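Local structure of Cwp19 (Clostridioides difficile, 5OQ3) at residues 53-58 with 105-110. The protein probably cleaves cell-wall peptidoglycan, this chain being its TIM-barrel glycoside hydrolase domain; the whole protein may also have N-acetylmuramoyl-L-alanine amidase activity. Numbering follows the deposited sequence.
Sequences EYTDLL and LPFLIE
Y54 reaches across from helix 47-63 to L108 of helix 104-114 and meets it twice, once through its ring and once through its hydroxyl. With CG trans to the backbone N (chi1 -177°), the phenol leaves its own helix and points at the other. Methyl CD2 of L108 sits squarely over one ring face in a CH-pi contact, 3.4 Å from the Y54 ring centroid. On the opposite face lies CG of L58, one turn further along the tyrosine's own helix and shifted toward the rim, so the ring is clamped between two leucines. Beyond it, Y54 OH donates a 2.7 Å hydrogen bond to L108 O, arriving at 120° to the C=O and tilted from the carbonyl plane; this gives the hydroxyl of the buried tyrosine a main-chain partner. F107 points back past the tyrosine, the two side chains running antiparallel, with F107 CE2 4.1 Å from Y54 CD2. Its far end also receives the methyl of T55, with CG2 3.8 Å from F107 CZ, the two side chains crossing nearly at right angles. W40 packs edge-to-face with Y54, and F119 of strand 118-123 touches both Y54 and L108 from the barrel side. The segment axes come within 10.7 Å of each other, inclined by 20°, nearly parallel: neighbouring outer helices of a TIM barrel, following strands 27-32 and 68-74.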
# COMPACT_ATOMS: atom_id res chain seq x y z
N GLU A 53 13.73 7.61 -16.69
CA GLU A 53 12.73 8.22 -15.82
C GLU A 53 12.85 7.71 -14.36
O GLU A 53 12.80 8.48 -13.42
CB GLU A 53 11.32 7.98 -16.35
CG GLU A 53 10.95 8.87 -17.51
CD GLU A 53 9.78 8.39 -18.35
OE1 GLU A 53 9.19 7.33 -18.06
OE2 GLU A 53 9.47 9.12 -19.32
N TYR A 54 13.13 6.41 -14.19
CA TYR A 54 13.29 5.83 -12.87
C TYR A 54 14.56 6.29 -12.17
O TYR A 54 14.51 6.70 -10.99
CB TYR A 54 13.28 4.34 -12.93
CG TYR A 54 13.37 3.67 -11.57
CD1 TYR A 54 12.31 3.75 -10.65
CD2 TYR A 54 14.50 2.99 -11.20
CE1 TYR A 54 12.37 3.10 -9.41
CE2 TYR A 54 14.59 2.35 -10.01
CZ TYR A 54 13.52 2.41 -9.10
OH TYR A 54 13.58 1.72 -7.93
N THR A 55 15.69 6.25 -12.87
CA THR A 55 16.93 6.67 -12.21
C THR A 55 16.92 8.15 -11.86
O THR A 55 17.44 8.56 -10.84
CB THR A 55 18.21 6.25 -12.96
OG1 THR A 55 18.14 6.74 -14.29
CG2 THR A 55 18.35 4.74 -12.97
N ASP A 56 16.36 8.96 -12.74
CA ASP A 56 16.24 10.38 -12.46
C ASP A 56 15.35 10.61 -11.23
O ASP A 56 15.64 11.48 -10.40
CB ASP A 56 15.61 11.11 -13.65
CG ASP A 56 16.59 11.34 -14.82
OD1 ASP A 56 17.84 11.13 -14.67
OD2 ASP A 56 16.07 11.78 -15.89
N LEU A 57 14.28 9.84 -11.12
CA LEU A 57 13.39 9.94 -9.96
C LEU A 57 14.15 9.54 -8.68
O LEU A 57 14.13 10.27 -7.70
CB LEU A 57 12.11 9.16 -10.19
CG LEU A 57 11.10 9.11 -9.05
CD1 LEU A 57 10.62 10.53 -8.72
CD2 LEU A 57 9.93 8.21 -9.40
N LEU A 58 14.85 8.40 -8.70
CA LEU A 58 15.59 8.02 -7.51
C LEU A 58 16.62 9.05 -7.13
O LEU A 58 16.86 9.30 -5.94
CB LEU A 58 16.26 6.70 -7.71
CG LEU A 58 15.40 5.46 -7.83
CD1 LEU A 58 16.29 4.26 -7.68
CD2 LEU A 58 14.32 5.41 -6.76
N LEU A 105 11.73 -5.17 -13.10
CA LEU A 105 11.98 -5.26 -11.66
C LEU A 105 13.46 -5.37 -11.23
O LEU A 105 13.85 -4.67 -10.29
CB LEU A 105 11.09 -6.34 -11.00
CG LEU A 105 11.14 -6.43 -9.49
CD1 LEU A 105 10.81 -5.08 -8.85
CD2 LEU A 105 10.21 -7.50 -8.95
N PRO A 106 14.28 -6.20 -11.92
CA PRO A 106 15.71 -6.24 -11.57
C PRO A 106 16.34 -4.85 -11.62
O PRO A 106 17.19 -4.52 -10.78
CB PRO A 106 16.30 -7.19 -12.61
CG PRO A 106 15.19 -8.09 -12.93
CD PRO A 106 13.96 -7.25 -12.92
N PHE A 107 16.00 -4.07 -12.66
CA PHE A 107 16.51 -2.72 -12.79
C PHE A 107 16.04 -1.80 -11.66
O PHE A 107 16.84 -1.08 -11.03
CB PHE A 107 16.08 -2.14 -14.12
CG PHE A 107 16.68 -0.81 -14.43
CD1 PHE A 107 17.95 -0.73 -15.04
CD2 PHE A 107 16.01 0.37 -14.16
CE1 PHE A 107 18.52 0.50 -15.36
CE2 PHE A 107 16.57 1.61 -14.49
CZ PHE A 107 17.83 1.67 -15.07
N LEU A 108 14.76 -1.94 -11.33
CA LEU A 108 14.20 -1.09 -10.26
C LEU A 108 14.89 -1.35 -8.91
O LEU A 108 15.21 -0.44 -8.19
CB LEU A 108 12.71 -1.26 -10.13
CG LEU A 108 11.85 -1.06 -11.37
CD1 LEU A 108 10.37 -1.33 -11.10
CD2 LEU A 108 12.02 0.34 -11.91
N ILE A 109 15.20 -2.63 -8.65
CA ILE A 109 15.85 -3.04 -7.43
C ILE A 109 17.35 -2.70 -7.42
O ILE A 109 17.87 -2.07 -6.47
CB ILE A 109 15.64 -4.53 -7.20
CG1 ILE A 109 14.15 -4.81 -6.93
CG2 ILE A 109 16.47 -5.00 -6.01
CD1 ILE A 109 13.86 -6.29 -6.96
N GLU A 110 18.04 -3.08 -8.50
CA GLU A 110 19.48 -2.92 -8.53
C GLU A 110 19.85 -1.43 -8.52
O GLU A 110 20.85 -1.05 -7.88
CB GLU A 110 20.11 -3.66 -9.70
CG GLU A 110 20.06 -5.18 -9.54
CD GLU A 110 20.55 -6.01 -10.68
OE1 GLU A 110 20.75 -5.51 -11.78
OE2 GLU A 110 20.74 -7.25 -10.45